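PDB 4R1D: Alpha/beta hydrolase from Pseudomonas aeruginosa PAO1, which probably acts as a lipase effector (Tle4) of the type VI secretion system, binds calcium and is held in check by the immunity protein Tli4. Local coordinates for residues H292-G300 with N460-N468; H438-P449 with G474-E484. One frame throughout, in Å; residues are numbered along the deposited sequence.

Interaction 1: H292-G300 with N460-N468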
loop_
_atom_site.group_PDB
_atom_site.type_symbol
_atom_site.label_atom_id
_atom_site.label_comp_id
_atom_site.label_asym_id
_atom_site.label_seq_id
_atom_site.Cartn_x
_atom_site.Cartn_y
_atom_site.Cartn_z
ATOM N N HIS A 292 -0.669 7.298 -16.455
ATOM C CA HIS A 292 -2.092 7.511 -16.692
ATOM C C HIS A 292 -2.804 7.816 -15.384
ATOM O O HIS A 292 -3.538 8.797 -15.275
ATOM C CB HIS A 292 -2.752 6.280 -17.321
ATOM C CG HIS A 292 -4.246 6.365 -17.336
ATOM N ND1 HIS A 292 -5.019 6.014 -16.250
ATOM C CD2 HIS A 292 -5.107 6.816 -18.280
ATOM C CE1 HIS A 292 -6.294 6.222 -16.531
ATOM N NE2 HIS A 292 -6.375 6.709 -17.758
ATOM N N HIS A 293 -2.581 6.967 -14.385
ATOM C CA HIS A 293 -3.315 7.086 -13.131
ATOM C C HIS A 293 -3.019 8.379 -12.382
ATOM O O HIS A 293 -3.934 9.002 -11.857
ATOM C CB HIS A 293 -3.079 5.850 -12.258
ATOM C CG HIS A 293 -3.464 4.577 -12.940
ATOM N ND1 HIS A 293 -2.989 3.341 -12.556
ATOM C CD2 HIS A 293 -4.266 4.357 -14.008
ATOM C CE1 HIS A 293 -3.495 2.413 -13.350
ATOM N NE2 HIS A 293 -4.273 3.003 -14.241
ATOM N N MET A 294 -1.752 8.790 -12.359
ATOM C CA MET A 294 -1.368 10.012 -11.682
ATOM C C MET A 294 -1.878 11.259 -12.396
ATOM O O MET A 294 -2.110 12.280 -11.762
ATOM C CB MET A 294 0.151 10.083 -11.491
ATOM C CG MET A 294 0.670 9.062 -10.477
ATOM S SD MET A 294 2.422 9.255 -10.127
ATOM C CE MET A 294 2.344 10.734 -9.113
ATOM N N ARG A 295 -2.050 11.181 -13.708
ATOM C CA ARG A 295 -2.542 12.351 -14.438
ATOM C C ARG A 295 -4.062 12.359 -14.653
ATOM O O ARG A 295 -4.646 13.428 -14.868
ATOM C CB ARG A 295 -1.806 12.514 -15.782
ATOM C CG ARG A 295 -0.314 12.846 -15.664
ATOM C CD ARG A 295 -0.097 14.124 -14.895
ATOM N NE ARG A 295 -0.811 15.243 -15.506
ATOM C CZ ARG A 295 -0.306 16.013 -16.469
ATOM N NH1 ARG A 295 0.915 15.788 -16.930
ATOM N NH2 ARG A 295 -1.019 17.020 -16.964
ATOM N N CYS A 296 -4.710 11.194 -14.572
ATOM C CA CYS A 296 -6.134 11.091 -14.934
ATOM C C CYS A 296 -7.044 10.455 -13.886
ATOM O O CYS A 296 -8.262 10.463 -14.057
ATOM C CB CYS A 296 -6.316 10.266 -16.212
ATOM S SG CYS A 296 -5.329 10.785 -17.628
ATOM N N GLY A 297 -6.460 9.859 -12.850
ATOM C CA GLY A 297 -7.218 9.012 -11.937
ATOM C C GLY A 297 -7.322 7.592 -12.462
ATOM O O GLY A 297 -7.025 7.323 -13.624
ATOM N N TYR A 298 -7.736 6.658 -11.607
ATOM C CA TYR A 298 -8.037 5.316 -12.079
ATOM C C TYR A 298 -9.342 5.321 -12.873
ATOM O O TYR A 298 -10.196 6.171 -12.655
ATOM C CB TYR A 298 -8.151 4.343 -10.904
ATOM C CG TYR A 298 -6.811 3.960 -10.336
ATOM C CD1 TYR A 298 -6.047 4.875 -9.605
ATOM C CD2 TYR A 298 -6.296 2.691 -10.543
ATOM C CE1 TYR A 298 -4.808 4.515 -9.099
ATOM C CE2 TYR A 298 -5.064 2.333 -10.045
ATOM C CZ TYR A 298 -4.328 3.240 -9.329
ATOM O OH TYR A 298 -3.092 2.864 -8.850
ATOM N N GLU A 299 -9.486 4.355 -13.774
ATOM C CA GLU A 299 -10.717 4.181 -14.536
ATOM C C GLU A 299 -11.813 3.543 -13.681
ATOM O O GLU A 299 -11.528 2.850 -12.705
ATOM C CB GLU A 299 -10.450 3.325 -15.777
ATOM C CG GLU A 299 -9.262 3.799 -16.610
ATOM C CD GLU A 299 -9.044 2.953 -17.860
ATOM O OE1 GLU A 299 -9.870 3.053 -18.795
ATOM O OE2 GLU A 299 -8.051 2.192 -17.904
ATOM N N GLY A 300 -13.067 3.780 -14.058
ATOM C CA GLY A 300 -14.203 3.298 -13.294
ATOM C C GLY A 300 -14.265 1.787 -13.186
ATOM O O GLY A 300 -14.820 1.250 -12.230
ATOM N N ASN A 460 -4.522 24.747 -17.214
ATOM C CA ASN A 460 -4.614 23.545 -16.402
ATOM C C ASN A 460 -5.525 22.508 -17.057
ATOM O O ASN A 460 -6.431 22.848 -17.813
ATOM C CB ASN A 460 -5.121 23.896 -15.003
ATOM C CG ASN A 460 -4.130 24.748 -14.217
ATOM O OD1 ASN A 460 -2.942 24.806 -14.544
ATOM N ND2 ASN A 460 -4.618 25.409 -13.172
ATOM N N ASP A 461 -5.270 21.235 -16.787
ATOM C CA ASP A 461 -6.133 20.195 -17.320
ATOM C C ASP A 461 -7.309 19.964 -16.368
ATOM O O ASP A 461 -7.452 20.675 -15.368
ATOM C CB ASP A 461 -5.336 18.917 -17.603
ATOM C CG ASP A 461 -4.831 18.239 -16.338
ATOM O OD1 ASP A 461 -5.418 18.456 -15.260
ATOM O OD2 ASP A 461 -3.856 17.470 -16.428
ATOM N N ASP A 462 -8.154 18.990 -16.680
ATOM C CA ASP A 462 -9.317 18.704 -15.840
ATOM C C ASP A 462 -9.031 17.566 -14.860
ATOM O O ASP A 462 -9.951 17.005 -14.261
ATOM C CB ASP A 462 -10.532 18.362 -16.700
ATOM C CG ASP A 462 -10.411 17.007 -17.372
ATOM O OD1 ASP A 462 -9.286 16.454 -17.432
ATOM O OD2 ASP A 462 -11.441 16.502 -17.854
ATOM N N GLU A 463 -7.752 17.228 -14.726
ATOM C CA GLU A 463 -7.310 16.149 -13.841
ATOM C C GLU A 463 -7.885 14.794 -14.222
ATOM O O GLU A 463 -7.789 13.839 -13.451
ATOM C CB GLU A 463 -7.606 16.483 -12.366
ATOM C CG GLU A 463 -6.730 17.618 -11.840
ATOM C CD GLU A 463 -6.828 17.828 -10.341
ATOM O OE1 GLU A 463 -7.080 16.847 -9.606
ATOM O OE2 GLU A 463 -6.642 18.979 -9.899
ATOM N N ASN A 464 -8.456 14.708 -15.428
ATOM C CA ASN A 464 -9.047 13.470 -15.918
ATOM C C ASN A 464 -8.647 13.159 -17.375
ATOM O O ASN A 464 -9.201 12.258 -17.996
ATOM C CB ASN A 464 -10.584 13.492 -15.777
ATOM C CG ASN A 464 -11.063 13.237 -14.336
ATOM O OD1 ASN A 464 -11.880 13.983 -13.800
ATOM N ND2 ASN A 464 -10.568 12.165 -13.721
ATOM N N GLY A 465 -7.681 13.900 -17.911
ATOM C CA GLY A 465 -7.089 13.521 -19.180
ATOM C C GLY A 465 -7.139 14.561 -20.288
ATOM O O GLY A 465 -6.633 14.310 -21.377
ATOM N N THR A 466 -7.733 15.720 -20.033
ATOM C CA THR A 466 -7.791 16.728 -21.096
ATOM C C THR A 466 -7.574 18.169 -20.649
ATOM O O THR A 466 -7.953 18.564 -19.540
ATOM C CB THR A 466 -9.105 16.625 -21.920
ATOM O OG1 THR A 466 -8.946 17.318 -23.171
ATOM C CG2 THR A 466 -10.287 17.210 -21.138
ATOM N N TYR A 467 -6.937 18.938 -21.534
ATOM C CA TYR A 467 -6.792 20.380 -21.388
ATOM C C TYR A 467 -7.932 21.134 -22.093
ATOM O O TYR A 467 -8.057 22.347 -21.957
ATOM C CB TYR A 467 -5.437 20.835 -21.947
ATOM C CG TYR A 467 -4.277 20.544 -21.021
ATOM C CD1 TYR A 467 -3.833 21.497 -20.119
ATOM C CD2 TYR A 467 -3.644 19.314 -21.037
ATOM C CE1 TYR A 467 -2.782 21.237 -19.256
ATOM C CE2 TYR A 467 -2.577 19.043 -20.181
ATOM C CZ TYR A 467 -2.162 19.998 -19.294
ATOM O OH TYR A 467 -1.116 19.725 -18.442
ATOM N N ASN A 468 -8.746 20.420 -22.864
ATOM C CA ASN A 468 -9.925 21.036 -23.479
ATOM C C ASN A 468 -10.904 21.450 -22.403
ATOM O O ASN A 468 -11.123 20.717 -21.441
ATOM C CB ASN A 468 -10.612 20.074 -24.441
ATOM C CG ASN A 468 -9.785 19.798 -25.667
ATOM O OD1 ASN A 468 -9.105 20.681 -26.168
ATOM N ND2 ASN A 468 -9.839 18.568 -26.158
HETATM O O HOH W 1 -3.341 15.962 -14.315
HETATM O O HOH W 2 -5.295 15.022 -17.053
#
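Arg-295, on the last turn of helix 289-296, reaches Asp-461 and Tyr-467 with one end of its guanidinium group. Its chain is bent at chi2 (-59°) and chi3 (-57°), which swings the guanidinium toward these two residues. Beyond the aliphatic CB, CG and CD, NE donates to water 1 at 2.9 Å, and this water links the side chain to its own carbonyl. NH1 bonds to the carbonyl O of Trp-375, while NH2 gives a salt bridge to Asp-461 OD2 at 2.9 Å, close to the guanidinium plane and nearly straight (165°). The same NH2 makes a weak bond to Tyr-467 OH at 3.1 Å, the ring standing almost perpendicular to the guanidinium. Tyr-467 also lies with one face on Asp-461 CB. Waters 1 and 2 both lie within hydrogen-bonding distance of Arg-295 O and Asp-461 OD2, and water 2 accepts weakly from Gly-465 N. At Cys-296, the next residue of the helix, the carbonyl O accepts from Asn-464 ND2 at 2.9 Å, the donor above the carbonyl plane, and SG packs on Gly-465 CA at 3.6 Å. Glu-463 N donates to Asp-461 OD1 at 2.7 Å, and Asn-464 N to Asp-462 OD1 at 2.8 Å. The arrangement is that of a helix C-terminus, left at Gly-297 with positive phi, docked on a loop shaped by two consecutive Asx turns.

Interaction 2: H438-P449 with G474-E484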
loop_
_atom_site.group_PDB
_atom_site.type_symbol
_atom_site.label_atom_id
_atom_site.label_comp_id
_atom_site.label_asym_id
_atom_site.label_seq_id
_atom_site.Cartn_x
_atom_site.Cartn_y
_atom_site.Cartn_z
ATOM N N HIS A 438 -5.050 -2.827 -24.022
ATOM C CA HIS A 438 -4.103 -1.789 -24.433
ATOM C C HIS A 438 -3.105 -1.426 -23.337
ATOM O O HIS A 438 -1.957 -1.076 -23.628
ATOM C CB HIS A 438 -4.825 -0.545 -24.981
ATOM C CG HIS A 438 -5.344 0.387 -23.928
ATOM N ND1 HIS A 438 -6.559 0.204 -23.303
ATOM C CD2 HIS A 438 -4.827 1.532 -23.419
ATOM C CE1 HIS A 438 -6.759 1.184 -22.439
ATOM N NE2 HIS A 438 -5.722 2.002 -22.490
ATOM N N SER A 439 -3.559 -1.499 -22.086
ATOM C CA SER A 439 -2.684 -1.381 -20.921
ATOM C C SER A 439 -1.930 -0.048 -20.845
ATOM O O SER A 439 -0.877 0.026 -20.213
ATOM C CB SER A 439 -1.669 -2.528 -20.911
ATOM O OG SER A 439 -2.291 -3.799 -21.055
ATOM N N TRP A 440 -2.470 0.991 -21.477
ATOM C CA TRP A 440 -1.797 2.293 -21.551
ATOM C C TRP A 440 -0.347 2.158 -21.997
ATOM O O TRP A 440 0.525 2.936 -21.590
ATOM C CB TRP A 440 -1.899 3.030 -20.202
ATOM C CG TRP A 440 -3.322 3.280 -19.859
ATOM C CD1 TRP A 440 -4.064 2.645 -18.908
ATOM C CD2 TRP A 440 -4.206 4.192 -20.519
ATOM N NE1 TRP A 440 -5.357 3.122 -18.921
ATOM C CE2 TRP A 440 -5.467 4.075 -19.901
ATOM C CE3 TRP A 440 -4.049 5.107 -21.565
ATOM C CZ2 TRP A 440 -6.564 4.832 -20.298
ATOM C CZ3 TRP A 440 -5.135 5.859 -21.960
ATOM C CH2 TRP A 440 -6.381 5.718 -21.332
ATOM N N ARG A 441 -0.100 1.184 -22.866
ATOM C CA ARG A 441 1.261 0.853 -23.261
ATOM C C ARG A 441 1.914 2.014 -24.017
ATOM O O ARG A 441 3.086 2.322 -23.802
ATOM C CB ARG A 441 1.265 -0.427 -24.091
ATOM C CG ARG A 441 2.655 -0.919 -24.448
ATOM C CD ARG A 441 3.093 -0.439 -25.851
ATOM N NE ARG A 441 4.436 -0.915 -26.134
ATOM C CZ ARG A 441 4.892 -1.271 -27.336
ATOM N NH1 ARG A 441 4.111 -1.208 -28.409
ATOM N NH2 ARG A 441 6.134 -1.705 -27.446
ATOM N N ASP A 442 1.161 2.638 -24.916
ATOM C CA ASP A 442 1.584 3.906 -25.497
ATOM C C ASP A 442 0.776 4.978 -24.821
ATOM O O ASP A 442 -0.451 4.990 -24.918
ATOM C CB ASP A 442 1.325 3.960 -27.007
ATOM C CG ASP A 442 2.194 2.995 -27.779
ATOM O OD1 ASP A 442 3.302 2.686 -27.302
ATOM O OD2 ASP A 442 1.777 2.544 -28.867
ATOM N N LEU A 443 1.457 5.867 -24.110
ATOM C CA LEU A 443 0.779 6.915 -23.393
ATOM C C LEU A 443 0.808 8.109 -24.331
ATOM O O LEU A 443 1.864 8.686 -24.566
ATOM C CB LEU A 443 1.514 7.221 -22.092
ATOM C CG LEU A 443 0.713 7.888 -20.972
ATOM C CD1 LEU A 443 -0.016 9.115 -21.494
ATOM C CD2 LEU A 443 -0.267 6.902 -20.380
ATOM N N ILE A 444 -0.352 8.466 -24.870
ATOM C CA ILE A 444 -0.420 9.476 -25.926
ATOM C C ILE A 444 -1.222 10.708 -25.538
ATOM O O ILE A 444 -2.381 10.611 -25.158
ATOM C CB ILE A 444 -1.058 8.893 -27.199
ATOM C CG1 ILE A 444 -0.257 7.689 -27.700
ATOM C CG2 ILE A 444 -1.174 9.975 -28.278
ATOM C CD1 ILE A 444 -1.114 6.692 -28.506
ATOM N N TRP A 445 -0.588 11.874 -25.641
ATOM C CA TRP A 445 -1.284 13.141 -25.512
ATOM C C TRP A 445 -1.496 13.610 -26.938
ATOM O O TRP A 445 -0.528 13.883 -27.648
ATOM C CB TRP A 445 -0.401 14.174 -24.826
ATOM C CG TRP A 445 -0.324 14.116 -23.325
ATOM C CD1 TRP A 445 0.719 13.639 -22.572
ATOM C CD2 TRP A 445 -1.291 14.614 -22.398
ATOM N NE1 TRP A 445 0.447 13.797 -21.233
ATOM C CE2 TRP A 445 -0.780 14.392 -21.100
ATOM C CE3 TRP A 445 -2.541 15.225 -22.535
ATOM C CZ2 TRP A 445 -1.480 14.752 -19.950
ATOM C CZ3 TRP A 445 -3.234 15.584 -21.392
ATOM C CH2 TRP A 445 -2.706 15.335 -20.115
ATOM N N LYS A 446 -2.749 13.696 -27.359
ATOM C CA LYS A 446 -3.052 14.095 -28.727
ATOM C C LYS A 446 -3.678 15.483 -28.730
ATOM O O LYS A 446 -4.647 15.736 -28.019
ATOM C CB LYS A 446 -3.992 13.071 -29.363
ATOM C CG LYS A 446 -4.352 13.368 -30.800
ATOM C CD LYS A 446 -5.377 12.380 -31.320
ATOM C CE LYS A 446 -4.725 11.094 -31.780
ATOM N NZ LYS A 446 -5.641 10.312 -32.664
ATOM N N GLY A 447 -3.106 16.397 -29.511
ATOM C CA GLY A 447 -3.593 17.763 -29.545
ATOM C C GLY A 447 -2.469 18.765 -29.744
ATOM O O GLY A 447 -1.331 18.379 -29.991
ATOM N N ASP A 448 -2.789 20.049 -29.624
ATOM C CA ASP A 448 -1.824 21.115 -29.887
ATOM C C ASP A 448 -1.311 21.742 -28.590
ATOM O O ASP A 448 -2.048 22.436 -27.904
ATOM C CB ASP A 448 -2.463 22.186 -30.778
ATOM C CG ASP A 448 -1.575 23.395 -30.962
ATOM O OD1 ASP A 448 -0.342 23.249 -30.848
ATOM O OD2 ASP A 448 -2.111 24.492 -31.225
ATOM N N PRO A 449 -0.038 21.482 -28.248
ATOM C CA PRO A 449 0.581 21.972 -27.010
ATOM C C PRO A 449 0.916 23.458 -27.053
ATOM O O PRO A 449 1.273 24.022 -26.024
ATOM C CB PRO A 449 1.878 21.164 -26.913
ATOM C CG PRO A 449 1.754 20.067 -27.919
ATOM C CD PRO A 449 0.832 20.543 -28.972
ATOM N N GLY A 474 -9.235 21.763 -29.048
ATOM C CA GLY A 474 -8.152 21.142 -29.801
ATOM C C GLY A 474 -6.848 20.909 -29.035
ATOM O O GLY A 474 -5.786 20.673 -29.627
ATOM N N LEU A 475 -6.934 20.960 -27.711
ATOM C CA LEU A 475 -5.755 20.885 -26.858
ATOM C C LEU A 475 -5.388 19.444 -26.464
ATOM O O LEU A 475 -6.177 18.516 -26.680
ATOM C CB LEU A 475 -5.961 21.752 -25.626
ATOM C CG LEU A 475 -6.338 23.195 -25.919
ATOM C CD1 LEU A 475 -6.537 23.940 -24.625
ATOM C CD2 LEU A 475 -5.268 23.856 -26.784
ATOM N N PRO A 476 -4.182 19.251 -25.897
ATOM C CA PRO A 476 -3.722 17.889 -25.605
ATOM C C PRO A 476 -4.697 17.090 -24.748
ATOM O O PRO A 476 -5.214 17.583 -23.735
ATOM C CB PRO A 476 -2.400 18.115 -24.859
ATOM C CG PRO A 476 -1.876 19.406 -25.459
ATOM C CD PRO A 476 -3.134 20.251 -25.603
ATOM N N THR A 477 -4.923 15.854 -25.176
ATOM C CA THR A 477 -5.837 14.942 -24.512
ATOM C C THR A 477 -5.241 13.550 -24.511
ATOM O O THR A 477 -4.782 13.043 -25.538
ATOM C CB THR A 477 -7.187 14.893 -25.253
ATOM O OG1 THR A 477 -7.784 16.199 -25.252
ATOM C CG2 THR A 477 -8.133 13.896 -24.586
ATOM N N ILE A 478 -5.249 12.905 -23.353
ATOM C CA ILE A 478 -4.773 11.532 -23.311
ATOM C C ILE A 478 -5.763 10.621 -24.023
ATOM O O ILE A 478 -6.953 10.607 -23.706
ATOM C CB ILE A 478 -4.495 11.074 -21.870
ATOM C CG1 ILE A 478 -3.169 11.692 -21.400
ATOM C CG2 ILE A 478 -4.438 9.553 -21.802
ATOM C CD1 ILE A 478 -2.819 11.479 -19.926
ATOM N N VAL A 479 -5.272 9.890 -25.017
ATOM C CA VAL A 479 -6.119 8.995 -25.783
ATOM C C VAL A 479 -5.517 7.599 -25.819
ATOM O O VAL A 479 -4.299 7.425 -25.764
ATOM C CB VAL A 479 -6.286 9.489 -27.226
ATOM C CG1 VAL A 479 -7.008 10.826 -27.249
ATOM C CG2 VAL A 479 -4.926 9.599 -27.904
ATOM N N GLN A 480 -6.391 6.606 -25.915
ATOM C CA GLN A 480 -5.990 5.216 -25.978
ATOM C C GLN A 480 -5.086 4.966 -27.185
ATOM O O GLN A 480 -5.353 5.467 -28.282
ATOM C CB GLN A 480 -7.250 4.355 -26.071
ATOM C CG GLN A 480 -7.060 2.888 -25.785
ATOM C CD GLN A 480 -8.378 2.143 -25.810
ATOM O OE1 GLN A 480 -9.263 2.397 -24.991
ATOM N NE2 GLN A 480 -8.525 1.232 -26.765
ATOM N N GLY A 481 -4.018 4.195 -26.974
ATOM C CA GLY A 481 -3.139 3.775 -28.052
ATOM C C GLY A 481 -3.755 2.629 -28.829
ATOM O O GLY A 481 -4.924 2.310 -28.621
ATOM N N PRO A 482 -2.969 1.980 -29.708
ATOM C CA PRO A 482 -1.539 2.214 -29.932
ATOM C C PRO A 482 -1.246 3.384 -30.863
ATOM O O PRO A 482 -2.128 3.863 -31.579
ATOM C CB PRO A 482 -1.083 0.911 -30.592
ATOM C CG PRO A 482 -2.274 0.459 -31.349
ATOM C CD PRO A 482 -3.465 0.842 -30.503
ATOM N N LEU A 483 0.008 3.827 -30.848
ATOM C CA LEU A 483 0.470 4.922 -31.685
ATOM C C LEU A 483 0.188 4.627 -33.161
ATOM O O LEU A 483 0.283 3.484 -33.610
ATOM C CB LEU A 483 1.970 5.132 -31.467
ATOM C CG LEU A 483 2.625 6.459 -31.841
ATOM C CD1 LEU A 483 2.000 7.593 -31.063
ATOM C CD2 LEU A 483 4.124 6.386 -31.564
ATOM N N GLU A 484 -0.158 5.674 -33.906
ATOM C CA GLU A 484 -0.538 5.548 -35.311
ATOM C C GLU A 484 0.578 4.925 -36.150
ATOM O O GLU A 484 0.364 3.939 -36.858
ATOM C CB GLU A 484 -0.932 6.919 -35.869
ATOM C CG GLU A 484 -2.218 7.503 -35.271
ATOM C CD GLU A 484 -2.115 7.840 -33.781
ATOM O OE1 GLU A 484 -0.983 8.001 -33.262
ATOM O OE2 GLU A 484 -3.179 7.950 -33.124
HETATM O O HOH W 3 -2.474 6.496 -24.051
#
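Ile-478 lies over the indole of Trp-445, and this pair marks the tight side of the contact. Its CG1 stands 3.5 Å from the centroid of the six-membered ring, only 7° off the normal, a CH-pi contact; Leu-443 CD1 meets CD1 of the same branch, and Trp-440 CZ3 the other branch, CG2. Helix 289-296 covers this side, with Cys-296 on Ile-478 and Arg-295 on Trp-445. Antiparallel bonding joins the backbones: Lys-446 N meets Thr-477 O at 2.8 Å (177°), and Thr-477 N returns to Lys-446 O. Toward Asp-442 water 3 bridges Ile-444 N to Val-479 O. Beyond it Asp-442 OD2 takes Leu-483 N at 2.9 Å, while OD1 pairs with Arg-333.

On the other face Ile-444 forms a second packed patch, with CG2 on Val-479 CG2, CD1 3.6 Å from Gly-481 CA and CG1 against Leu-483. Only toward solvent is this face loose: Lys-446, bent at chi3, brings NZ to a weak salt bridge with Glu-484 OE2 at 3.4 Å. At the Trp-440 end, exposed Gln-480 lays CG over the His-438 ring, its amide 12° from the imidazole plane.

The chemistry implies that backbone bonds and packing round Ile-478 and Ile-444 carry the pairing, whereas the Lys-446 to Glu-484 bridge probably contributes little.

Interactions 1 and 2 have centres about 12 Å apart and lie on neighbouring layers: the end of helix 289-296 in the first rests against the strand pair 443-446 and 477-479 of the second. Residues 460-468 lie in the loop that leads to strand 477-479, and probable hydrogen bonds join Thr-466 OG1 to Thr-477 OG1 and Asn-468 OD1 to Leu-475 N, while the His-292 ring stacks on Trp-440. Interaction 1 is small, mostly buried and polar, with waters and an ion pair filling the junction. Interaction 2 buries about four times the area, combining apolar packing on both faces of the strand pair with an exposed solvent side. Both lie away from the calcium site.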